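PDB 6O1X: DNA translocase coupling protein from Clostridium perfringens, which probably binds ATP and DNA as the FtsK/SpoIIIE-type motor ATPase of plasmid conjugation, thought to drive DNA translocation during transfer. Local coordinates for residues 131-136 with 274-279; 152-157 with 352-357; 158-163 with 228-233. All coordinates share one frame; numbering follows the deposited sequence.

How the contacts relate
Contacts 1 and 3 are parallel strand pairs in one mixed sheet, and they adjoin: strand 272-278 of contact 1 lies next to strand 229-233 of contact 3, with Gly277 N 2.7 Å from Ile233 O. Both are buried and held mainly by backbone hydrogen bonds. Contact 1, nearer the middle of the chain, runs into the nucleotide site; contact 3 reaches a bound glucose through a tyrosine. Contact 2 differs in kind: a partly buried helix-to-helix touch, about 22 Å from contact 1 between centres, with no hydrogen bond across it. Helix 142-155 links all three, following strand 131-135 and preceding strand 159-163.

Contact 1 of 3, residues 131-136 with 274-279; sequences HILSAG and LCIGVQ
The strand that runs into the Walker A P-loop, 131-135, pairs here in parallel with strand 272-278 in the central sheet of the P-loop NTPase fold, and Ile132 and Leu274 begin the run of backbone bonds. Ile132 N donates to Leu274 O, Ile276 N to Ile132 O, Ser134 N to Ile276 O at 2.8 Å, and Val278 N to Ser134 O. Gly136, predicted to be part of the ATP site, extends the ladder past the strand end through its N to Val278 O at 3.0 Å.

At the other end a side chain joins in: Leu274 N donates to His131 ND1 at 3.2 Å, the donor only 5° out of the imidazole plane, while NE2 makes a weak bond to Ala264 O. Together these two bonds would restrain the rotation of the ring, and Leu274 CD1 lies over one of its faces.

On the other side of the sheet Ile132 CD1 meets Cys275 SG at 4.0 Å, both side chains touching Ile149 of helix 142-155. Ser134 OG is bound to Lys142 O, tying the strand to the start of that helix. Back on the face of His131 and Leu274, Leu133 has CG anti to its own N (chi1 -167°), which swings the isobutyl group across to the partner strand; its CD2 packs against Ile276 CB at 3.9 Å and presses on Val278 CG2 at 3.4 Å.

Contact 2 of 3, residues 152-157 with 352-357; sequences QLLKQG and NKILKL
Ile354 puts its CD1 methyl against the last turn of helix 142-155, 3.6 Å from Lys155 N and 3.8 Å from Leu154 CB. The methyl thus sits on the backbone between two residues, and Lys155 CG adds a further touch at 3.7 Å from Ile354 CD1. The bend of the isoleucine explains this reach: CG1 stands beside the backbone N and chi2 (-55°) folds CD1 round, while CG2 lies near Leu154 O.

One turn on, Leu357 takes the crowded position, its CG between the backbone N and the carbonyl carbon (chi1 61°). Leu357 CD1 comes to 3.4 Å from Lys155 O and also approaches Leu154 O, so an apolar branch meets the carbonyl end of the helix. Leu154 O itself accepts a backbone bond from Gly157 N at 3.0 Å. Gly157, with its positive phi (88°), closes the helix in a Schellman motif.

The Lys155 side chain leaves this apolar patch, bent at chi2, and brings Lys155 NZ to 4.3 Å from Lys353 NZ. Asp102 makes a salt bridge to Lys155 NZ and so probably eases the repulsion between the two ammonium groups.

Farther out, Gln156 and Gln152 bind backbone atoms of 110-113, at and just before strand 111-116, while Val178 and Arg358 pack on Leu154. The short helix 351-357, near the end of the chain, therefore rests on the C-terminal end of helix 142-155, just where the chain turns toward strand 159-163.

Contact 3 of 3, residues 158-163 with 228-233; sequences AIAYMV and RIIVVI. With BGC (beta-D-glucopyranose), chain D.
Tyr161 stands on the same face of the sheet as Ile229, its ring edge turned to the isoleucine: Ile229 CG2 lies near the ring plane, 3.7 Å from Tyr161 CE2, and the two side chains slant past each other. With CG of the tyrosine anti to its carbonyl carbon, chi1 (-60°) aims the hydroxyl at the bound glucose, and chi2 (-84°) only sets which way the ring edge faces, here bringing it toward Ile229 CG2. Tyr161 OH and O1 of BGC share a hydrogen bond of 2.7 Å, with O1 also close to the plane of the ring. Leu191 and Tyr194 of helix 185-209 touch the tyrosine and belong to the same sugar pocket. Farther along this face Val163 CG2 comes to 4.4 Å from Ile233 CG1.

The other face carries Ala160, Met162, Ile230 and Val232. Ile230 sends its two branches different ways. Ile230 CG2, wedged between its own N and carbonyl carbon, reaches 3.8 Å to Ala160 CB, whereas CG1 is anti to the N and leads off toward Leu153 of helix 142-155. Leu150 and Leu154 of that helix pack on Ala160.

Between these two layers of side chains the strands are joined by five backbone bonds, from Ile159 N to Arg228 O through to Val163 N to Val232 O, the last 2.7 Å long and nearly straight at 177°. Arg228, at the start, turns away to a salt bridge with Glu109 and hydrogen bonds with Asn127 and Asn273. Two parallel strands in exact register, with helix 142-155 on one face and helix 185-209 on the other, form part of the three-layered alpha/beta/alpha core characteristic of P-loop NTPases.

Contact 1 of 3, residues 131-136 with 274-279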
ATOM      1  N   HIS A 131      11.897  -2.024  -1.681  1.00 34.10           N
ATOM      2  CA  HIS A 131      11.007  -2.789  -0.782  1.00 32.94           C
ATOM      3  C   HIS A 131       9.694  -2.096  -0.619  1.00 34.14           C
ATOM      4  O   HIS A 131       9.621  -0.867  -0.667  1.00 32.90           O
ATOM      5  CB  HIS A 131      11.664  -3.050   0.607  1.00 33.67           C
ATOM      6  CG  HIS A 131      13.096  -3.488   0.528  1.00 37.47           C
ATOM      7  ND1 HIS A 131      13.454  -4.684  -0.079  1.00 39.75           N
ATOM      8  CD2 HIS A 131      14.219  -2.838   0.911  1.00 39.44           C
ATOM      9  CE1 HIS A 131      14.775  -4.724  -0.041  1.00 39.65           C
ATOM     10  NE2 HIS A 131      15.276  -3.646   0.572  1.00 40.12           N
ATOM     11  N   ILE A 132       8.649  -2.895  -0.429  1.00 30.35           N
ATOM     12  CA  ILE A 132       7.267  -2.453  -0.327  1.00 29.91           C
ATOM     13  C   ILE A 132       6.677  -3.051   0.914  1.00 34.32           C
ATOM     14  O   ILE A 132       6.889  -4.244   1.195  1.00 31.84           O
ATOM     15  CB  ILE A 132       6.450  -2.909  -1.591  1.00 32.63           C
ATOM     16  CG1 ILE A 132       7.050  -2.355  -2.911  1.00 32.30           C
ATOM     17  CG2 ILE A 132       4.957  -2.533  -1.446  1.00 32.72           C
ATOM     18  CD1 ILE A 132       6.625  -3.083  -4.170  1.00 36.01           C
ATOM     19  N   LEU A 133       5.908  -2.217   1.635  1.00 32.77           N
ATOM     20  CA  LEU A 133       5.177  -2.558   2.844  1.00 32.74           C
ATOM     21  C   LEU A 133       3.716  -2.288   2.515  1.00 36.78           C
ATOM     22  O   LEU A 133       3.376  -1.196   2.037  1.00 36.41           O
ATOM     23  CB  LEU A 133       5.663  -1.668   4.000  1.00 33.58           C
ATOM     24  CG  LEU A 133       5.301  -1.990   5.471  1.00 40.48           C
ATOM     25  CD1 LEU A 133       4.088  -1.217   5.928  1.00 42.09           C
ATOM     26  CD2 LEU A 133       5.226  -3.503   5.763  1.00 42.51           C
ATOM     27  N   SER A 134       2.872  -3.313   2.682  1.00 31.85           N
ATOM     28  CA  SER A 134       1.455  -3.216   2.424  1.00 31.21           C
ATOM     29  C   SER A 134       0.684  -3.442   3.743  1.00 35.58           C
ATOM     30  O   SER A 134       0.720  -4.527   4.322  1.00 35.53           O
ATOM     31  CB  SER A 134       1.032  -4.188   1.320  1.00 32.42           C
ATOM     32  OG  SER A 134      -0.274  -3.877   0.858  1.00 36.57           O
ATOM     33  N   ALA A 135       0.022  -2.401   4.230  1.00 33.27           N
ATOM     34  CA  ALA A 135      -0.726  -2.468   5.476  1.00 33.96           C
ATOM     35  C   ALA A 135      -2.192  -2.363   5.249  1.00 37.31           C
ATOM     36  O   ALA A 135      -2.662  -1.511   4.484  1.00 36.30           O
ATOM     37  CB  ALA A 135      -0.268  -1.379   6.426  1.00 35.38           C
ATOM     38  N   GLY A 136      -2.918  -3.224   5.929  1.00 34.19           N
ATOM     39  CA  GLY A 136      -4.368  -3.240   5.851  1.00 34.27           C
ATOM     40  C   GLY A 136      -4.953  -4.341   6.697  1.00 40.98           C
ATOM     41  O   GLY A 136      -4.366  -5.423   6.801  1.00 41.91           O
ATOM     42  N   LEU A 274      11.823  -7.187  -1.160  1.00 34.95           N
ATOM     43  CA  LEU A 274      10.953  -7.634  -0.080  1.00 35.18           C
ATOM     44  C   LEU A 274       9.610  -6.956  -0.202  1.00 40.75           C
ATOM     45  O   LEU A 274       9.531  -5.727  -0.234  1.00 39.71           O
ATOM     46  CB  LEU A 274      11.553  -7.278   1.298  1.00 35.58           C
ATOM     47  CG  LEU A 274      12.946  -7.822   1.695  1.00 41.46           C
ATOM     48  CD1 LEU A 274      13.272  -7.406   3.094  1.00 42.21           C
ATOM     49  CD2 LEU A 274      12.983  -9.344   1.681  1.00 45.25           C
ATOM     50  N   CYS A 275       8.553  -7.764  -0.259  1.00 39.95           N
ATOM     51  CA  CYS A 275       7.179  -7.303  -0.274  1.00 40.63           C
ATOM     52  C   CYS A 275       6.540  -7.854   0.952  1.00 39.52           C
ATOM     53  O   CYS A 275       6.317  -9.052   1.061  1.00 38.12           O
ATOM     54  CB  CYS A 275       6.464  -7.715  -1.554  1.00 42.73           C
ATOM     55  SG  CYS A 275       7.157  -6.928  -3.028  1.00 48.27           S
ATOM     56  N   ILE A 276       6.334  -6.976   1.925  1.00 35.43           N
ATOM     57  CA  ILE A 276       5.849  -7.341   3.248  1.00 34.84           C
ATOM     58  C   ILE A 276       4.412  -6.952   3.512  1.00 39.01           C
ATOM     59  O   ILE A 276       4.048  -5.793   3.316  1.00 40.23           O
ATOM     60  CB  ILE A 276       6.812  -6.735   4.298  1.00 37.81           C
ATOM     61  CG1 ILE A 276       8.295  -7.102   3.983  1.00 37.20           C
ATOM     62  CG2 ILE A 276       6.435  -7.214   5.705  1.00 40.42           C
ATOM     63  CD1 ILE A 276       9.392  -6.117   4.539  1.00 41.50           C
ATOM     64  N   GLY A 277       3.617  -7.915   3.991  1.00 33.98           N
ATOM     65  CA  GLY A 277       2.232  -7.691   4.393  1.00 33.29           C
ATOM     66  C   GLY A 277       2.114  -7.470   5.891  1.00 38.78           C
ATOM     67  O   GLY A 277       2.829  -8.115   6.665  1.00 38.00           O
ATOM     68  N   VAL A 278       1.266  -6.514   6.321  1.00 36.75           N
ATOM     69  CA  VAL A 278       0.975  -6.268   7.750  1.00 37.39           C
ATOM     70  C   VAL A 278      -0.531  -6.056   7.909  1.00 43.45           C
ATOM     71  O   VAL A 278      -1.118  -5.252   7.185  1.00 44.01           O
ATOM     72  CB  VAL A 278       1.739  -5.107   8.473  1.00 40.56           C
ATOM     73  CG1 VAL A 278       1.667  -5.275   9.999  1.00 39.99           C
ATOM     74  CG2 VAL A 278       3.176  -5.008   8.041  1.00 40.36           C
ATOM     75  N   GLN A 279      -1.140  -6.722   8.892  1.00 41.03           N
ATOM     76  CA  GLN A 279      -2.568  -6.569   9.177  1.00 40.31           C
ATOM     77  C   GLN A 279      -2.800  -5.557  10.292  1.00 43.92           C
ATOM     78  O   GLN A 279      -3.665  -4.690  10.175  1.00 42.72           O
ATOM     79  CB  GLN A 279      -3.165  -7.914   9.555  1.00 41.02           C
ATOM     80  CG  GLN A 279      -4.660  -8.013   9.327  1.00 60.31           C
ATOM     81  CD  GLN A 279      -5.057  -9.455   9.117  1.00 78.92           C
ATOM     82  OE1 GLN A 279      -5.302  -9.918   7.978  1.00 75.77           O
ATOM     83  NE2 GLN A 279      -5.113 -10.196  10.216  1.00 62.14           N
TER

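Contact 2 of 3, residues 152-157 with 352-357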
ATOM      1  N   GLN A 152       3.425  -9.648 -11.744  1.00 34.49           N
ATOM      2  CA  GLN A 152       4.175  -8.814 -12.684  1.00 34.28           C
ATOM      3  C   GLN A 152       5.658  -9.189 -12.698  1.00 36.80           C
ATOM      4  O   GLN A 152       6.230  -9.354 -13.771  1.00 35.02           O
ATOM      5  CB  GLN A 152       4.000  -7.342 -12.332  1.00 35.02           C
ATOM      6  CG  GLN A 152       2.600  -6.872 -12.600  1.00 36.02           C
ATOM      7  CD  GLN A 152       2.412  -5.467 -12.078  1.00 47.84           C
ATOM      8  OE1 GLN A 152       2.994  -4.496 -12.590  1.00 38.45           O
ATOM      9  NE2 GLN A 152       1.593  -5.336 -11.048  1.00 30.67           N
ATOM     10  N   LEU A 153       6.258  -9.369 -11.510  1.00 33.85           N
ATOM     11  CA  LEU A 153       7.663  -9.762 -11.398  1.00 33.57           C
ATOM     12  C   LEU A 153       7.916 -11.162 -11.951  1.00 39.08           C
ATOM     13  O   LEU A 153       8.877 -11.342 -12.710  1.00 40.57           O
ATOM     14  CB  LEU A 153       8.172  -9.591  -9.972  1.00 32.54           C
ATOM     15  CG  LEU A 153       8.201  -8.118  -9.498  1.00 35.34           C
ATOM     16  CD1 LEU A 153       8.705  -8.006  -8.041  1.00 35.10           C
ATOM     17  CD2 LEU A 153       8.950  -7.211 -10.481  1.00 28.68           C
ATOM     18  N   LEU A 154       7.003 -12.118 -11.665  1.00 33.44           N
ATOM     19  CA  LEU A 154       7.073 -13.469 -12.213  1.00 33.33           C
ATOM     20  C   LEU A 154       7.011 -13.411 -13.765  1.00 37.00           C
ATOM     21  O   LEU A 154       7.749 -14.131 -14.429  1.00 34.63           O
ATOM     22  CB  LEU A 154       5.907 -14.336 -11.692  1.00 33.05           C
ATOM     23  CG  LEU A 154       6.022 -14.883 -10.265  1.00 36.65           C
ATOM     24  CD1 LEU A 154       4.644 -15.394  -9.772  1.00 35.51           C
ATOM     25  CD2 LEU A 154       7.143 -15.954 -10.143  1.00 34.67           C
ATOM     26  N   LYS A 155       6.142 -12.543 -14.321  1.00 34.97           N
ATOM     27  CA  LYS A 155       5.981 -12.363 -15.770  1.00 36.27           C
ATOM     28  C   LYS A 155       7.279 -11.819 -16.393  1.00 40.24           C
ATOM     29  O   LYS A 155       7.558 -12.129 -17.538  1.00 41.15           O
ATOM     30  CB  LYS A 155       4.779 -11.435 -16.084  1.00 38.90           C
ATOM     31  CG  LYS A 155       3.473 -12.144 -16.395  1.00 49.25           C
ATOM     32  CD  LYS A 155       3.139 -12.025 -17.886  1.00 58.79           C
ATOM     33  CE  LYS A 155       2.239 -13.135 -18.353  1.00 69.32           C
ATOM     34  NZ  LYS A 155       1.536 -12.771 -19.606  1.00 82.11           N
ATOM     35  N   GLN A 156       8.079 -11.065 -15.621  1.00 35.64           N
ATOM     36  CA  GLN A 156       9.376 -10.504 -16.033  1.00 35.06           C
ATOM     37  C   GLN A 156      10.532 -11.487 -15.768  1.00 38.59           C
ATOM     38  O   GLN A 156      11.692 -11.126 -15.980  1.00 38.82           O
ATOM     39  CB  GLN A 156       9.670  -9.148 -15.335  1.00 35.95           C
ATOM     40  CG  GLN A 156       8.822  -7.955 -15.803  1.00 41.54           C
ATOM     41  CD  GLN A 156       8.989  -6.732 -14.911  1.00 59.10           C
ATOM     42  OE1 GLN A 156       9.962  -6.585 -14.144  1.00 54.38           O
ATOM     43  NE2 GLN A 156       8.043  -5.816 -14.997  1.00 45.73           N
ATOM     44  N   GLY A 157      10.220 -12.703 -15.318  1.00 33.82           N
ATOM     45  CA  GLY A 157      11.223 -13.745 -15.108  1.00 33.47           C
ATOM     46  C   GLY A 157      11.919 -13.785 -13.763  1.00 41.71           C
ATOM     47  O   GLY A 157      13.001 -14.377 -13.654  1.00 43.82           O
ATOM     48  N   ASN A 352       0.926 -21.659 -15.640  1.00 40.96           N
ATOM     49  CA  ASN A 352       1.582 -22.228 -16.819  1.00 41.06           C
ATOM     50  C   ASN A 352       2.127 -21.170 -17.763  1.00 43.48           C
ATOM     51  O   ASN A 352       3.135 -21.454 -18.388  1.00 41.40           O
ATOM     52  CB  ASN A 352       0.762 -23.286 -17.540  1.00 44.37           C
ATOM     53  CG  ASN A 352       1.393 -24.640 -17.259  1.00 88.93           C
ATOM     54  OD1 ASN A 352       1.129 -25.277 -16.223  1.00 81.61           O
ATOM     55  ND2 ASN A 352       2.315 -25.073 -18.130  1.00 85.96           N
ATOM     56  N   LYS A 353       1.589 -19.919 -17.754  1.00 41.12           N
ATOM     57  CA  LYS A 353       2.168 -18.830 -18.563  1.00 40.63           C
ATOM     58  C   LYS A 353       3.603 -18.521 -18.058  1.00 44.12           C
ATOM     59  O   LYS A 353       4.500 -18.325 -18.880  1.00 45.69           O
ATOM     60  CB  LYS A 353       1.290 -17.566 -18.515  1.00 42.57           C
ATOM     61  CG  LYS A 353       0.096 -17.617 -19.456  1.00 52.70           C
ATOM     62  CD  LYS A 353      -0.808 -16.391 -19.319  1.00 60.41           C
ATOM     63  CE  LYS A 353      -1.793 -16.275 -20.473  1.00 65.18           C
ATOM     64  NZ  LYS A 353      -1.269 -15.414 -21.579  1.00 64.76           N
ATOM     65  N   ILE A 354       3.818 -18.563 -16.708  1.00 37.11           N
ATOM     66  CA  ILE A 354       5.118 -18.314 -16.072  1.00 35.56           C
ATOM     67  C   ILE A 354       6.107 -19.401 -16.443  1.00 40.17           C
ATOM     68  O   ILE A 354       7.205 -19.075 -16.887  1.00 40.17           O
ATOM     69  CB  ILE A 354       5.057 -18.047 -14.536  1.00 36.92           C
ATOM     70  CG1 ILE A 354       4.037 -16.942 -14.180  1.00 37.96           C
ATOM     71  CG2 ILE A 354       6.428 -17.730 -13.966  1.00 35.65           C
ATOM     72  CD1 ILE A 354       4.172 -15.500 -14.883  1.00 40.90           C
ATOM     73  N   LEU A 355       5.714 -20.674 -16.312  1.00 36.02           N
ATOM     74  CA  LEU A 355       6.558 -21.802 -16.696  1.00 36.42           C
ATOM     75  C   LEU A 355       6.869 -21.802 -18.220  1.00 43.60           C
ATOM     76  O   LEU A 355       7.999 -22.153 -18.586  1.00 43.29           O
ATOM     77  CB  LEU A 355       5.965 -23.148 -16.232  1.00 36.30           C
ATOM     78  CG  LEU A 355       5.718 -23.327 -14.714  1.00 41.37           C
ATOM     79  CD1 LEU A 355       4.881 -24.584 -14.433  1.00 41.45           C
ATOM     80  CD2 LEU A 355       7.021 -23.364 -13.927  1.00 40.30           C
ATOM     81  N   LYS A 356       5.917 -21.347 -19.099  1.00 42.08           N
ATOM     82  CA  LYS A 356       6.213 -21.278 -20.547  1.00 43.95           C
ATOM     83  C   LYS A 356       7.282 -20.200 -20.812  1.00 52.41           C
ATOM     84  O   LYS A 356       8.289 -20.501 -21.456  1.00 52.39           O
ATOM     85  CB  LYS A 356       4.987 -20.975 -21.448  1.00 47.02           C
ATOM     86  CG  LYS A 356       3.664 -21.705 -21.193  1.00 63.80           C
ATOM     87  CD  LYS A 356       3.481 -22.988 -21.952  1.00 76.26           C
ATOM     88  CE  LYS A 356       2.199 -23.676 -21.539  1.00 90.90           C
ATOM     89  NZ  LYS A 356       2.296 -25.158 -21.649  1.00100.09           N
ATOM     90  N   LEU A 357       7.084 -18.953 -20.285  1.00 51.80           N
ATOM     91  CA  LEU A 357       8.015 -17.843 -20.542  1.00 51.84           C
ATOM     92  C   LEU A 357       9.427 -18.112 -20.033  1.00 55.12           C
ATOM     93  O   LEU A 357      10.364 -17.697 -20.710  1.00 56.78           O
ATOM     94  CB  LEU A 357       7.512 -16.453 -20.102  1.00 51.79           C
ATOM     95  CG  LEU A 357       7.203 -16.179 -18.643  1.00 56.77           C
ATOM     96  CD1 LEU A 357       8.353 -15.454 -17.981  1.00 56.42           C
ATOM     97  CD2 LEU A 357       5.939 -15.329 -18.517  1.00 58.92           C
TER

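Contact 3 of 3, residues 158-163 with 228-233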
ATOM      1  N   ALA A 158      11.310 -13.191 -12.714  1.00 36.61           N
ATOM      2  CA  ALA A 158      11.906 -13.230 -11.386  1.00 36.30           C
ATOM      3  C   ALA A 158      11.719 -14.620 -10.730  1.00 38.31           C
ATOM      4  O   ALA A 158      10.754 -15.330 -11.060  1.00 38.31           O
ATOM      5  CB  ALA A 158      11.271 -12.155 -10.500  1.00 37.16           C
ATOM      6  N   ILE A 159      12.645 -14.984  -9.809  1.00 32.14           N
ATOM      7  CA  ILE A 159      12.617 -16.160  -8.931  1.00 32.36           C
ATOM      8  C   ILE A 159      11.810 -15.671  -7.700  1.00 36.27           C
ATOM      9  O   ILE A 159      12.121 -14.606  -7.163  1.00 36.98           O
ATOM     10  CB  ILE A 159      14.056 -16.583  -8.469  1.00 35.71           C
ATOM     11  CG1 ILE A 159      14.919 -17.148  -9.624  1.00 34.95           C
ATOM     12  CG2 ILE A 159      14.012 -17.563  -7.268  1.00 36.12           C
ATOM     13  CD1 ILE A 159      16.407 -17.126  -9.283  1.00 33.60           C
ATOM     14  N   ALA A 160      10.842 -16.456  -7.224  1.00 30.08           N
ATOM     15  CA  ALA A 160      10.013 -16.054  -6.106  1.00 29.25           C
ATOM     16  C   ALA A 160      10.041 -16.977  -4.884  1.00 33.26           C
ATOM     17  O   ALA A 160      10.075 -18.210  -5.029  1.00 31.72           O
ATOM     18  CB  ALA A 160       8.579 -15.887  -6.575  1.00 29.89           C
ATOM     19  N   TYR A 161       9.968 -16.347  -3.672  1.00 29.40           N
ATOM     20  CA  TYR A 161       9.837 -17.008  -2.380  1.00 29.25           C
ATOM     21  C   TYR A 161       8.676 -16.388  -1.680  1.00 36.51           C
ATOM     22  O   TYR A 161       8.538 -15.162  -1.690  1.00 37.01           O
ATOM     23  CB  TYR A 161      11.102 -16.904  -1.540  1.00 29.51           C
ATOM     24  CG  TYR A 161      12.291 -17.539  -2.209  1.00 29.12           C
ATOM     25  CD1 TYR A 161      12.525 -18.907  -2.105  1.00 29.95           C
ATOM     26  CD2 TYR A 161      13.195 -16.775  -2.934  1.00 30.31           C
ATOM     27  CE1 TYR A 161      13.634 -19.495  -2.704  1.00 30.54           C
ATOM     28  CE2 TYR A 161      14.283 -17.358  -3.574  1.00 31.51           C
ATOM     29  CZ  TYR A 161      14.498 -18.721  -3.457  1.00 36.90           C
ATOM     30  OH  TYR A 161      15.598 -19.281  -4.038  1.00 40.24           O
ATOM     31  N   MET A 162       7.794 -17.228  -1.119  1.00 34.54           N
ATOM     32  CA  MET A 162       6.578 -16.758  -0.465  1.00 34.15           C
ATOM     33  C   MET A 162       6.523 -17.282   0.976  1.00 40.96           C
ATOM     34  O   MET A 162       6.686 -18.470   1.209  1.00 43.60           O
ATOM     35  CB  MET A 162       5.367 -17.145  -1.316  1.00 35.95           C
ATOM     36  CG  MET A 162       5.411 -16.537  -2.741  1.00 39.47           C
ATOM     37  SD  MET A 162       4.584 -17.491  -4.077  1.00 43.75           S
ATOM     38  CE  MET A 162       5.840 -18.736  -4.435  1.00 39.04           C
ATOM     39  N   VAL A 163       6.420 -16.387   1.939  1.00 35.84           N
ATOM     40  CA  VAL A 163       6.389 -16.720   3.363  1.00 35.08           C
ATOM     41  C   VAL A 163       4.990 -16.545   3.925  1.00 38.82           C
ATOM     42  O   VAL A 163       4.457 -15.425   3.931  1.00 37.23           O
ATOM     43  CB  VAL A 163       7.435 -15.904   4.193  1.00 37.42           C
ATOM     44  CG1 VAL A 163       7.485 -16.385   5.644  1.00 35.54           C
ATOM     45  CG2 VAL A 163       8.824 -15.969   3.544  1.00 36.59           C
ATOM     46  N   ARG A 228      16.289 -11.440 -10.724  1.00 34.09           N
ATOM     47  CA  ARG A 228      15.674 -10.708  -9.613  1.00 32.87           C
ATOM     48  C   ARG A 228      15.018 -11.745  -8.690  1.00 34.71           C
ATOM     49  O   ARG A 228      14.344 -12.675  -9.155  1.00 32.42           O
ATOM     50  CB  ARG A 228      14.596  -9.698 -10.113  1.00 29.81           C
ATOM     51  CG  ARG A 228      13.931  -8.895  -8.960  1.00 29.71           C
ATOM     52  CD  ARG A 228      13.044  -7.715  -9.393  1.00 27.00           C
ATOM     53  NE  ARG A 228      13.744  -6.810 -10.310  1.00 27.23           N
ATOM     54  CZ  ARG A 228      14.533  -5.808  -9.933  1.00 45.83           C
ATOM     55  NH1 ARG A 228      14.717  -5.546  -8.642  1.00 31.12           N
ATOM     56  NH2 ARG A 228      15.176  -5.081 -10.844  1.00 29.73           N
ATOM     57  N   ILE A 229      15.204 -11.572  -7.390  1.00 32.75           N
ATOM     58  CA  ILE A 229      14.578 -12.442  -6.394  1.00 32.21           C
ATOM     59  C   ILE A 229      13.491 -11.637  -5.695  1.00 37.42           C
ATOM     60  O   ILE A 229      13.766 -10.581  -5.130  1.00 36.56           O
ATOM     61  CB  ILE A 229      15.618 -13.088  -5.416  1.00 34.44           C
ATOM     62  CG1 ILE A 229      16.590 -14.040  -6.193  1.00 32.62           C
ATOM     63  CG2 ILE A 229      14.902 -13.824  -4.247  1.00 35.38           C
ATOM     64  CD1 ILE A 229      17.682 -14.659  -5.411  1.00 29.86           C
ATOM     65  N   ILE A 230      12.254 -12.112  -5.781  1.00 35.49           N
ATOM     66  CA  ILE A 230      11.125 -11.479  -5.110  1.00 35.16           C
ATOM     67  C   ILE A 230      10.712 -12.327  -3.899  1.00 37.46           C
ATOM     68  O   ILE A 230      10.421 -13.513  -4.036  1.00 37.44           O
ATOM     69  CB  ILE A 230       9.923 -11.066  -6.050  1.00 37.65           C
ATOM     70  CG1 ILE A 230       8.734 -10.488  -5.238  1.00 37.96           C
ATOM     71  CG2 ILE A 230       9.405 -12.235  -6.895  1.00 38.48           C
ATOM     72  CD1 ILE A 230       8.997  -9.335  -4.325  1.00 40.71           C
ATOM     73  N   VAL A 231      10.683 -11.698  -2.716  1.00 33.40           N
ATOM     74  CA  VAL A 231      10.317 -12.330  -1.434  1.00 32.25           C
ATOM     75  C   VAL A 231       9.014 -11.722  -0.880  1.00 34.87           C
ATOM     76  O   VAL A 231       8.978 -10.546  -0.493  1.00 34.03           O
ATOM     77  CB  VAL A 231      11.465 -12.255  -0.384  1.00 34.59           C
ATOM     78  CG1 VAL A 231      11.194 -13.215   0.781  1.00 33.79           C
ATOM     79  CG2 VAL A 231      12.817 -12.529  -1.029  1.00 33.43           C
ATOM     80  N   VAL A 232       7.961 -12.526  -0.827  1.00 30.94           N
ATOM     81  CA  VAL A 232       6.676 -12.044  -0.353  1.00 30.74           C
ATOM     82  C   VAL A 232       6.454 -12.574   1.042  1.00 33.04           C
ATOM     83  O   VAL A 232       6.342 -13.777   1.231  1.00 32.49           O
ATOM     84  CB  VAL A 232       5.486 -12.369  -1.317  1.00 35.75           C
ATOM     85  CG1 VAL A 232       4.200 -11.718  -0.823  1.00 36.74           C
ATOM     86  CG2 VAL A 232       5.774 -11.926  -2.740  1.00 35.34           C
ATOM     87  N   ILE A 233       6.421 -11.686   2.014  1.00 30.28           N
ATOM     88  CA  ILE A 233       6.165 -12.022   3.408  1.00 30.62           C
ATOM     89  C   ILE A 233       4.720 -11.661   3.619  1.00 37.86           C
ATOM     90  O   ILE A 233       4.377 -10.481   3.586  1.00 40.63           O
ATOM     91  CB  ILE A 233       7.109 -11.255   4.367  1.00 33.24           C
ATOM     92  CG1 ILE A 233       8.586 -11.590   4.021  1.00 32.89           C
ATOM     93  CG2 ILE A 233       6.763 -11.567   5.865  1.00 31.16           C
ATOM     94  CD1 ILE A 233       9.614 -10.638   4.536  1.00 37.63           C
TER
HETATM   95  C2  BGC D 602      17.842 -22.530  -3.518  1.00 89.22           C
HETATM   96  C3  BGC D 602      18.839 -23.300  -2.657  1.00 89.66           C
HETATM   97  C4  BGC D 602      18.815 -22.778  -1.223  1.00 88.41           C
HETATM   98  C5  BGC D 602      17.387 -22.793  -0.683  1.00 87.76           C
HETATM   99  C6  BGC D 602      17.253 -22.169   0.684  1.00 85.53           C
HETATM  100  C1  BGC D 602      16.460 -22.593  -2.878  1.00 89.18           C
HETATM  101  O1  BGC D 602      15.548 -21.912  -3.664  1.00 89.62           O
HETATM  102  O2  BGC D 602      17.783 -23.063  -4.838  1.00 91.35           O
HETATM  103  O3  BGC D 602      20.151 -23.191  -3.199  1.00 89.98           O
HETATM  104  O4  BGC D 602      19.649 -23.579  -0.394  1.00 88.80           O
HETATM  105  O5  BGC D 602      16.526 -22.047  -1.560  1.00 88.94           O
HETATM  106  O6  BGC D 602      15.920 -22.288   1.166  1.00 85.18           O